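Local coordinates for protein cysteine desulfurase (Stenotrophomonas maltophilia, PDB 6WCI) that probably removes sulfur from L-cysteine with the help of pyridoxal 5'-phosphate, leaving L-alanine and passing the sulfur to a carrier, at residues 54-58 and 59-63; 64-68 and 69-73; 80-83 and 84-87; 88-91 and 92-96; 309-312 and 313-317. All coordinates share one frame; numbering follows the deposited sequence.

How the contacts relate
All five contacts are local, joining residues three to five apart on helices 58-70 (contacts 1 and 2), 81-101 (contacts 3 and 4) and 300-316 (contact 5). Each is partly buried; contacts 2, 4 and 5 include exposed residues, and contacts 1, 2 and 3 gain cover from the second subunit, which does not touch contacts 4 and 5. Contact 3 is mostly backbone bonding, contact 1 a proline-led helix start, and contact 5 adds an apolar tyrosine-leucine pair. Ion pairs mark contacts 2 and 4, weak in the first and straight in the second. Contacts 2 and 3 meet through Tyr71 and Ala73; contact 5 packs on contact 1 through Tyr312 and on contact 4 through Thr96.

Contact 1 (54-58 and 59-63); sequences GQKPV and QVIGA
The carbonyl oxygen of Pro57 accepts two backbone N-H groups of the first helical turn. Ile61 N reaches Pro57 O at 3.1 Å in the carbonyl plane, with an N-H...O angle of 169°, whereas Val60 N lies 3.0 Å from Pro57 O but well above that plane, at a bent 130°. The straighter bond is the i+4 link of an alpha-helix and the bent one an i+3 link, as expected where Pro57 holds the N-cap position. Gly62 N continues the pattern to Val58 O at 2.9 Å. Side chains fill in around this start. The proline ring crosses the valine obliquely, Pro57 CG meeting Val60 CG2 at 3.7 Å; that methyl stands anti to the valine carbonyl carbon, which turns it back toward the ring. Lys56 lays its CB against Ile61 CG1 at 3.8 Å, then leads its amine away to Gly54 O, 2.9 Å from Lys56 NZ, and to Gly249 O. Gln59 folds back at chi2 (82°), bringing OE1 to 3.4 Å from Pro57 CB; this buried oxygen has no polar partner in the model. Helix 58-70 thus starts after a loop that follows strand 43-47, with Val60 and Gln59 packed on helix 300-316 and Ile61 packed against Asp65 of the second subunit.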
# COMPACT_ATOMS: atom_id res chain seq x y z
N GLY B 54 -11.42 0.70 -12.33
CA GLY B 54 -12.53 -0.16 -12.64
C GLY B 54 -13.50 -0.32 -11.47
O GLY B 54 -13.19 -0.05 -10.32
N GLN B 55 -14.71 -0.77 -11.79
CA GLN B 55 -15.71 -1.00 -10.76
C GLN B 55 -15.61 -2.44 -10.28
O GLN B 55 -15.00 -3.30 -10.92
CB GLN B 55 -17.11 -0.69 -11.29
CG GLN B 55 -17.30 0.75 -11.75
CD GLN B 55 -16.93 1.75 -10.68
OE1 GLN B 55 -17.06 1.48 -9.49
NE2 GLN B 55 -16.45 2.92 -11.10
N LYS B 56 -16.26 -2.71 -9.14
CA LYS B 56 -15.97 -3.98 -8.49
C LYS B 56 -17.19 -4.90 -8.51
O LYS B 56 -18.32 -4.42 -8.34
CB LYS B 56 -15.53 -3.79 -7.03
CG LYS B 56 -14.64 -2.56 -6.78
CD LYS B 56 -13.38 -2.55 -7.61
CE LYS B 56 -12.59 -1.29 -7.32
NZ LYS B 56 -11.42 -1.10 -8.21
N PRO B 57 -16.99 -6.19 -8.72
CA PRO B 57 -18.10 -7.14 -8.56
C PRO B 57 -18.38 -7.39 -7.08
O PRO B 57 -17.53 -7.20 -6.21
CB PRO B 57 -17.59 -8.41 -9.24
CG PRO B 57 -16.10 -8.31 -9.16
CD PRO B 57 -15.76 -6.84 -9.22
N VAL B 58 -19.61 -7.82 -6.82
CA VAL B 58 -20.05 -7.99 -5.44
C VAL B 58 -19.25 -9.08 -4.73
O VAL B 58 -19.13 -9.07 -3.50
CB VAL B 58 -21.56 -8.26 -5.41
CG1 VAL B 58 -21.86 -9.72 -5.77
CG2 VAL B 58 -22.12 -7.88 -4.07
N GLN B 59 -18.69 -10.04 -5.48
CA GLN B 59 -17.84 -11.06 -4.88
C GLN B 59 -16.59 -10.44 -4.26
O GLN B 59 -16.11 -10.90 -3.21
CB GLN B 59 -17.46 -12.10 -5.94
CG GLN B 59 -18.62 -12.92 -6.49
CD GLN B 59 -19.41 -12.22 -7.60
OE1 GLN B 59 -19.21 -11.04 -7.88
NE2 GLN B 59 -20.31 -12.96 -8.23
N VAL B 60 -16.04 -9.41 -4.90
CA VAL B 60 -14.85 -8.74 -4.39
C VAL B 60 -15.20 -7.87 -3.19
O VAL B 60 -14.53 -7.90 -2.16
CB VAL B 60 -14.18 -7.90 -5.49
CG1 VAL B 60 -13.14 -6.97 -4.90
CG2 VAL B 60 -13.58 -8.82 -6.54
N ILE B 61 -16.26 -7.06 -3.34
CA ILE B 61 -16.67 -6.15 -2.28
C ILE B 61 -16.99 -6.92 -1.01
O ILE B 61 -16.55 -6.56 0.09
CB ILE B 61 -17.87 -5.31 -2.76
CG1 ILE B 61 -17.43 -4.32 -3.83
CG2 ILE B 61 -18.56 -4.59 -1.59
CD1 ILE B 61 -18.55 -3.60 -4.52
N GLY B 62 -17.75 -8.01 -1.14
CA GLY B 62 -18.07 -8.83 0.01
C GLY B 62 -16.89 -9.61 0.55
O GLY B 62 -16.88 -9.98 1.73
N ALA B 63 -15.89 -9.89 -0.28
CA ALA B 63 -14.68 -10.54 0.22
C ALA B 63 -13.95 -9.63 1.20
O ALA B 63 -13.51 -10.07 2.27
CB ALA B 63 -13.76 -10.93 -0.93

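Contact 2 (64-68 and 69-73); sequences VDEFY and RRYNA
Phe67 and Tyr71 form a T-shaped pair at the end of helix 58-70: the ring planes stand at 88°, the centroids are 5.2 Å apart, and the phenylalanine directs its edge at the tyrosine face. Phe67 CD1 makes the nearest approach, 3.6 Å from Tyr71 CE2, toward the rim of that face. A chi1 of 59° sets Tyr71 CG between its backbone N and carbonyl carbon and turns the ring face to the Phe67 edge, while Phe67 CA adds an off-centre CH-pi contact to the same ring. Asn72 CA lies over a face of Phe67, 4.0 Å from the ring centroid, so the phenylalanine meets one neighbour with its edge and another with its face. The asparagine amide stands steeply to the ring, and Asn72 ND2 is hydrogen-bonded to Gln55 OE1 of the second subunit. Along the other side of the helix, Arg69 extends to bring NE beside the Asp65 carboxylate, the two planes 40° apart. The bond from Arg69 NE to Asp65 OD2 is short (2.8 Å) but bent, that to Asp65 OD1 straight but long (3.4 Å), both weak. One water bridges Glu66 OE1 (2.7 Å from the water oxygen) and Tyr71 OH (2.8 Å), donating to the carboxylate and accepting from the phenol. Edge-to-face and CH-pi contacts join the last helical turn to the residues after it, whereas the charge pair probably acts mainly electrostatically.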
# COMPACT_ATOMS: atom_id res chain seq x y z
N VAL B 64 -13.80 -8.35 0.84
CA VAL B 64 -13.16 -7.39 1.72
C VAL B 64 -13.99 -7.19 2.99
O VAL B 64 -13.45 -7.16 4.10
CB VAL B 64 -12.92 -6.07 0.96
CG1 VAL B 64 -12.49 -4.96 1.91
CG2 VAL B 64 -11.89 -6.28 -0.15
N ASP B 65 -15.30 -7.08 2.83
CA ASP B 65 -16.18 -6.86 3.98
C ASP B 65 -16.16 -8.06 4.91
O ASP B 65 -16.15 -7.90 6.14
CB ASP B 65 -17.59 -6.58 3.48
CG ASP B 65 -18.53 -6.19 4.60
OD1 ASP B 65 -18.56 -5.00 4.97
OD2 ASP B 65 -19.25 -7.08 5.08
N GLU B 66 -16.15 -9.27 4.35
CA GLU B 66 -16.15 -10.48 5.15
C GLU B 66 -14.85 -10.61 5.94
O GLU B 66 -14.85 -11.11 7.07
CB GLU B 66 -16.35 -11.70 4.25
CG GLU B 66 -16.49 -13.01 5.01
CD GLU B 66 -16.18 -14.23 4.16
OE1 GLU B 66 -15.23 -14.18 3.35
OE2 GLU B 66 -16.89 -15.25 4.30
N PHE B 67 -13.73 -10.18 5.35
CA PHE B 67 -12.46 -10.22 6.05
C PHE B 67 -12.51 -9.39 7.32
O PHE B 67 -12.17 -9.87 8.41
CB PHE B 67 -11.32 -9.74 5.15
CG PHE B 67 -10.02 -9.58 5.88
CD1 PHE B 67 -9.28 -10.69 6.25
CD2 PHE B 67 -9.55 -8.33 6.23
CE1 PHE B 67 -8.08 -10.56 6.93
CE2 PHE B 67 -8.35 -8.19 6.92
CZ PHE B 67 -7.62 -9.31 7.27
N TYR B 68 -12.93 -8.13 7.21
CA TYR B 68 -12.96 -7.28 8.40
C TYR B 68 -13.97 -7.78 9.42
O TYR B 68 -13.74 -7.64 10.62
CB TYR B 68 -13.26 -5.83 8.03
CG TYR B 68 -12.16 -5.14 7.26
CD1 TYR B 68 -10.85 -5.09 7.75
CD2 TYR B 68 -12.43 -4.52 6.04
CE1 TYR B 68 -9.85 -4.43 7.06
CE2 TYR B 68 -11.45 -3.86 5.34
CZ TYR B 68 -10.15 -3.83 5.84
OH TYR B 68 -9.17 -3.18 5.12
N ARG B 69 -15.07 -8.37 8.97
CA ARG B 69 -16.12 -8.78 9.89
C ARG B 69 -15.85 -10.13 10.56
O ARG B 69 -16.39 -10.39 11.64
CB ARG B 69 -17.47 -8.87 9.17
CG ARG B 69 -18.10 -7.53 8.91
CD ARG B 69 -19.40 -7.68 8.11
NE ARG B 69 -19.91 -6.37 7.72
CZ ARG B 69 -20.69 -5.62 8.49
NH1 ARG B 69 -21.07 -6.05 9.69
NH2 ARG B 69 -21.10 -4.43 8.06
N ARG B 70 -15.06 -10.99 9.93
CA ARG B 70 -15.07 -12.41 10.29
C ARG B 70 -13.71 -13.03 10.54
O ARG B 70 -13.65 -14.03 11.25
CB ARG B 70 -15.80 -13.23 9.22
CG ARG B 70 -17.30 -12.91 9.08
CD ARG B 70 -18.11 -13.64 10.12
NE ARG B 70 -17.91 -15.09 10.03
CZ ARG B 70 -18.30 -15.95 10.96
NH1 ARG B 70 -18.90 -15.51 12.06
NH2 ARG B 70 -18.09 -17.25 10.80
N TYR B 71 -12.62 -12.52 9.97
CA TYR B 71 -11.33 -13.13 10.30
C TYR B 71 -10.18 -12.15 10.15
O TYR B 71 -9.06 -12.52 9.77
CB TYR B 71 -11.07 -14.40 9.48
CG TYR B 71 -11.04 -14.25 7.97
CD1 TYR B 71 -12.21 -14.06 7.24
CD2 TYR B 71 -9.85 -14.35 7.27
CE1 TYR B 71 -12.19 -13.95 5.85
CE2 TYR B 71 -9.81 -14.24 5.89
CZ TYR B 71 -10.97 -14.04 5.18
OH TYR B 71 -10.91 -13.93 3.81
N ASN B 72 -10.41 -10.90 10.53
CA ASN B 72 -9.35 -9.90 10.55
C ASN B 72 -8.30 -10.26 11.60
O ASN B 72 -8.61 -10.35 12.79
CB ASN B 72 -9.96 -8.53 10.81
CG ASN B 72 -8.91 -7.46 10.96
OD1 ASN B 72 -8.25 -7.08 9.99
ND2 ASN B 72 -8.75 -6.96 12.18
N ALA B 73 -7.08 -10.50 11.14
CA ALA B 73 -5.90 -10.80 11.95
C ALA B 73 -4.69 -10.61 11.04
O ALA B 73 -4.84 -10.43 9.83
CB ALA B 73 -5.95 -12.22 12.52
O HOH W 1 -13.09 -12.70 2.64

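Contact 3 (80-83 and 84-87); sequences HALG and SEAT
Four successive backbone bonds, from Ser84 N to His80 O through Thr87 N to Gly83 O, follow the i to i+4 spacing of an alpha-helix whose N-cap is His80. Ser84 N lies 2.9 Å from His80 O, and Ala86 N is 2.8 Å from Leu82 O. The side-chain grip is at Gly83 O, which accepts both Thr87 OG1 (2.8 Å) and Thr87 N (2.9 Å) from opposite faces of its carbonyl plane. With chi1 at -60° Thr87 places OG1 beside its own backbone N, where the hydroxyl can reach back one turn; the same oxygen is also hydrogen-bonded to Ser76 N. Glu85 runs out extended past the preceding turn, its CG 3.2 Å from Ala81 O, and Leu82 CD2 comes only within 4.2 Å of Glu85 OE1, a loose approach. The carboxylate is instead engaged by Arg38 of the second subunit in a salt bridge, and the imidazole of His80 by Asp49 of that subunit. This opening of helix 81-101 thus lies at the dimer interface, with Glu85 and Leu82 packed on Tyr71 and Ala73, just beyond helix 58-70.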
# COMPACT_ATOMS: atom_id res chain seq x y z
N HIS B 80 -2.88 -18.37 16.00
CA HIS B 80 -4.25 -18.63 16.39
C HIS B 80 -5.16 -18.76 15.16
O HIS B 80 -4.77 -18.48 14.02
CB HIS B 80 -4.74 -17.52 17.33
CG HIS B 80 -4.44 -16.13 16.84
ND1 HIS B 80 -5.13 -15.55 15.80
CD2 HIS B 80 -3.54 -15.21 17.26
CE1 HIS B 80 -4.68 -14.33 15.60
NE2 HIS B 80 -3.71 -14.10 16.47
N ALA B 81 -6.39 -19.20 15.43
CA ALA B 81 -7.30 -19.58 14.36
C ALA B 81 -7.46 -18.47 13.32
O ALA B 81 -7.29 -18.70 12.12
CB ALA B 81 -8.65 -19.97 14.95
N LEU B 82 -7.75 -17.24 13.77
CA LEU B 82 -7.98 -16.16 12.81
C LEU B 82 -6.72 -15.83 12.01
O LEU B 82 -6.79 -15.59 10.80
CB LEU B 82 -8.50 -14.91 13.53
CG LEU B 82 -9.86 -15.06 14.22
CD1 LEU B 82 -10.42 -13.71 14.62
CD2 LEU B 82 -10.86 -15.81 13.33
N GLY B 83 -5.56 -15.82 12.67
CA GLY B 83 -4.32 -15.60 11.94
C GLY B 83 -4.09 -16.64 10.87
O GLY B 83 -3.64 -16.32 9.76
N SER B 84 -4.39 -17.90 11.17
CA SER B 84 -4.27 -18.96 10.18
C SER B 84 -5.23 -18.74 9.02
O SER B 84 -4.84 -18.84 7.85
CB SER B 84 -4.53 -20.32 10.84
OG SER B 84 -4.65 -21.34 9.87
N GLU B 85 -6.49 -18.43 9.32
CA GLU B 85 -7.46 -18.16 8.26
C GLU B 85 -7.01 -17.00 7.40
O GLU B 85 -7.09 -17.06 6.16
CB GLU B 85 -8.84 -17.89 8.85
CG GLU B 85 -9.37 -19.05 9.68
CD GLU B 85 -10.79 -18.84 10.16
OE1 GLU B 85 -11.43 -17.85 9.73
OE2 GLU B 85 -11.28 -19.67 10.96
N ALA B 86 -6.51 -15.93 8.03
CA ALA B 86 -6.06 -14.76 7.28
C ALA B 86 -4.87 -15.10 6.39
O ALA B 86 -4.78 -14.63 5.25
CB ALA B 86 -5.72 -13.63 8.24
N THR B 87 -3.94 -15.91 6.90
CA THR B 87 -2.76 -16.28 6.12
C THR B 87 -3.14 -17.14 4.93
O THR B 87 -2.64 -16.93 3.81
CB THR B 87 -1.76 -17.01 7.02
OG1 THR B 87 -1.37 -16.14 8.09
CG2 THR B 87 -0.51 -17.41 6.22

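Contact 4 (88-91 and 92-96); sequences DAYE and GARNT
Gly92 opens the second half of this helical run by bonding back to Asp88 O, 2.8 Å from Gly92 N. Ala93 follows, its N 2.9 Å from Ala89 O and weakly shared with Tyr90 O. Arg94 then carries the main side-chain interaction. Its chain bends at chi3 (-52°), running alongside Glu91 and presenting the guanidinium side-on: Arg94 NE meets Glu91 OE1 at 2.8 Å and Arg94 NH2 meets Glu91 OE2 at 3.1 Å. Both bonds have an N-H...O angle of 174° and use the syn side of the carboxylate, and the two planar groups lie 16° from coplanar. This two-point hold restricts rotation of both groups; His291 NE2 is also hydrogen-bonded to Glu91 OE2, and Arg94 NH1 forms a salt bridge with Glu294 and a hydrogen bond with Leu108 O. At Asn95, a water donates to its OD1 at 2.6 Å and to Glu91 OE1 at 3.0 Å, joining the amide to the ion pair. At Thr96, OG1 lies 3.1 Å from Gly92 O, which Thr96 N approaches from the opposite face. The arrangement is an i to i+3 bidentate salt bridge on an alpha-helix, linking helix 81-101 to the loop around His291 and Glu294 and to strand 108-111.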
# COMPACT_ATOMS: atom_id res chain seq x y z
N ASP B 88 -4.01 -18.12 5.14
CA ASP B 88 -4.44 -18.97 4.03
C ASP B 88 -5.14 -18.16 2.95
O ASP B 88 -4.93 -18.39 1.76
CB ASP B 88 -5.36 -20.09 4.54
CG ASP B 88 -4.63 -21.05 5.47
OD1 ASP B 88 -3.39 -20.92 5.61
OD2 ASP B 88 -5.29 -21.92 6.06
N ALA B 89 -5.97 -17.20 3.35
CA ALA B 89 -6.65 -16.36 2.37
C ALA B 89 -5.67 -15.48 1.62
O ALA B 89 -5.78 -15.30 0.39
CB ALA B 89 -7.72 -15.51 3.07
N TYR B 90 -4.68 -14.93 2.33
CA TYR B 90 -3.75 -13.99 1.71
C TYR B 90 -2.81 -14.70 0.75
O TYR B 90 -2.66 -14.29 -0.41
CB TYR B 90 -2.98 -13.26 2.81
CG TYR B 90 -1.84 -12.40 2.31
CD1 TYR B 90 -2.08 -11.20 1.64
CD2 TYR B 90 -0.52 -12.76 2.56
CE1 TYR B 90 -1.02 -10.41 1.18
CE2 TYR B 90 0.54 -11.98 2.12
CZ TYR B 90 0.29 -10.80 1.45
OH TYR B 90 1.36 -10.03 1.02
N GLU B 91 -2.17 -15.77 1.21
CA GLU B 91 -1.34 -16.55 0.30
C GLU B 91 -2.19 -17.24 -0.76
O GLU B 91 -1.70 -17.47 -1.87
CB GLU B 91 -0.49 -17.56 1.07
CG GLU B 91 0.62 -16.92 1.91
CD GLU B 91 1.65 -16.14 1.07
OE1 GLU B 91 1.79 -16.42 -0.14
OE2 GLU B 91 2.32 -15.24 1.64
N GLY B 92 -3.44 -17.58 -0.44
CA GLY B 92 -4.33 -18.09 -1.47
C GLY B 92 -4.55 -17.09 -2.59
O GLY B 92 -4.65 -17.46 -3.76
N ALA B 93 -4.59 -15.80 -2.24
CA ALA B 93 -4.80 -14.77 -3.24
C ALA B 93 -3.60 -14.63 -4.15
O ALA B 93 -3.75 -14.37 -5.35
CB ALA B 93 -5.10 -13.44 -2.56
N ARG B 94 -2.39 -14.79 -3.60
CA ARG B 94 -1.19 -14.79 -4.42
C ARG B 94 -1.20 -15.95 -5.41
O ARG B 94 -0.75 -15.80 -6.55
CB ARG B 94 0.07 -14.86 -3.53
CG ARG B 94 1.38 -14.73 -4.31
CD ARG B 94 2.59 -15.35 -3.60
NE ARG B 94 2.72 -14.88 -2.23
CZ ARG B 94 3.33 -13.75 -1.87
NH1 ARG B 94 3.87 -12.96 -2.79
NH2 ARG B 94 3.39 -13.41 -0.59
N ASN B 95 -1.71 -17.11 -5.00
CA ASN B 95 -1.74 -18.25 -5.92
C ASN B 95 -2.78 -18.06 -7.01
O ASN B 95 -2.57 -18.48 -8.16
CB ASN B 95 -2.02 -19.55 -5.15
CG ASN B 95 -0.98 -19.83 -4.07
OD1 ASN B 95 0.11 -19.27 -4.10
ND2 ASN B 95 -1.32 -20.71 -3.13
N THR B 96 -3.91 -17.44 -6.67
CA THR B 96 -4.94 -17.18 -7.67
C THR B 96 -4.48 -16.15 -8.68
O THR B 96 -4.77 -16.27 -9.87
CB THR B 96 -6.22 -16.71 -6.99
OG1 THR B 96 -6.68 -17.72 -6.09
CG2 THR B 96 -7.30 -16.43 -8.04
O HOH W 2 1.66 -18.72 -2.04

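Contact 5 (309-312 and 313-317); sequences AADY and LQQLG
Tyr312 and Leu316 make up the closely packed side of this last stretch of helix 300-316: Tyr312 CE2 lies 3.9 Å from Leu316 CD1. A chi1 of -174° swings Tyr312 CG away from its own backbone N and beside the carbonyl carbon, from which the ring can run toward the leucine one turn on. Leu316 CG also sits 3.5 Å from Tyr312 O, the oxygen that accepts Leu316 N at 3.0 Å. The phenol is fixed at its far end by a hydrogen bond from Tyr312 OH to Asp32. Beside Ala309, Leu313 rests its CG 3.5 Å from Ala309 O, and its N bonds the same oxygen at 3.0 Å. On the more exposed side Asp311 and Gln315 run alongside each other with their flat ends 24° apart, yet only approach loosely, Asp311 OD2 being 3.9 Å from Gln315 CG. There the regular hold is through the backbone, Gln315 N to Asp311 O at 2.8 Å. Ala310, Leu313 and Gln314 face helix 81-101, Ala309 and Tyr312 face helix 58-70, and Leu316 reaches helix 26-30, placing this segment among three helices.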
# COMPACT_ATOMS: atom_id res chain seq x y z
N ALA B 309 -11.03 -11.00 -7.33
CA ALA B 309 -11.10 -10.37 -8.65
C ALA B 309 -10.44 -11.23 -9.71
O ALA B 309 -10.99 -11.42 -10.81
CB ALA B 309 -10.43 -8.99 -8.61
N ALA B 310 -9.25 -11.75 -9.42
CA ALA B 310 -8.57 -12.62 -10.37
C ALA B 310 -9.39 -13.86 -10.68
O ALA B 310 -9.53 -14.25 -11.85
CB ALA B 310 -7.18 -13.00 -9.83
N ASP B 311 -9.97 -14.48 -9.66
CA ASP B 311 -10.79 -15.66 -9.88
C ASP B 311 -12.06 -15.31 -10.65
O ASP B 311 -12.52 -16.10 -11.49
CB ASP B 311 -11.13 -16.33 -8.56
CG ASP B 311 -11.97 -17.57 -8.74
OD1 ASP B 311 -11.46 -18.56 -9.31
OD2 ASP B 311 -13.15 -17.56 -8.33
N TYR B 312 -12.63 -14.13 -10.40
CA TYR B 312 -13.82 -13.72 -11.14
C TYR B 312 -13.51 -13.58 -12.62
O TYR B 312 -14.29 -14.04 -13.46
CB TYR B 312 -14.35 -12.40 -10.56
CG TYR B 312 -15.67 -11.94 -11.14
CD1 TYR B 312 -16.88 -12.29 -10.54
CD2 TYR B 312 -15.71 -11.12 -12.27
CE1 TYR B 312 -18.11 -11.85 -11.07
CE2 TYR B 312 -16.93 -10.69 -12.81
CZ TYR B 312 -18.11 -11.06 -12.21
OH TYR B 312 -19.31 -10.61 -12.75
N LEU B 313 -12.37 -12.98 -12.96
CA LEU B 313 -12.01 -12.80 -14.37
C LEU B 313 -11.62 -14.12 -15.02
O LEU B 313 -11.94 -14.36 -16.19
CB LEU B 313 -10.88 -11.78 -14.49
CG LEU B 313 -11.27 -10.34 -14.16
CD1 LEU B 313 -10.06 -9.43 -14.14
CD2 LEU B 313 -12.30 -9.85 -15.17
N GLN B 314 -10.93 -15.00 -14.29
CA GLN B 314 -10.65 -16.32 -14.85
C GLN B 314 -11.94 -17.10 -15.06
O GLN B 314 -12.06 -17.86 -16.03
CB GLN B 314 -9.68 -17.08 -13.95
CG GLN B 314 -8.23 -16.65 -14.12
CD GLN B 314 -7.25 -17.46 -13.28
OE1 GLN B 314 -6.58 -18.36 -13.80
NE2 GLN B 314 -7.16 -17.15 -11.98
N GLN B 315 -12.92 -16.93 -14.17
CA GLN B 315 -14.20 -17.63 -14.33
C GLN B 315 -14.95 -17.16 -15.57
O GLN B 315 -15.53 -17.97 -16.30
CB GLN B 315 -15.07 -17.44 -13.09
CG GLN B 315 -14.64 -18.24 -11.87
CD GLN B 315 -14.69 -19.73 -12.12
OE1 GLN B 315 -13.65 -20.40 -12.16
NE2 GLN B 315 -15.90 -20.27 -12.27
N LEU B 316 -14.99 -15.84 -15.80
CA LEU B 316 -15.60 -15.34 -17.02
C LEU B 316 -14.86 -15.87 -18.24
O LEU B 316 -15.48 -16.25 -19.24
CB LEU B 316 -15.59 -13.81 -17.06
CG LEU B 316 -16.37 -12.98 -16.05
CD1 LEU B 316 -16.52 -11.58 -16.61
CD2 LEU B 316 -17.73 -13.61 -15.76
N GLY B 317 -13.54 -15.94 -18.16
CA GLY B 317 -12.73 -16.20 -19.33
C GLY B 317 -12.17 -14.90 -19.87
O GLY B 317 -12.91 -14.09 -20.44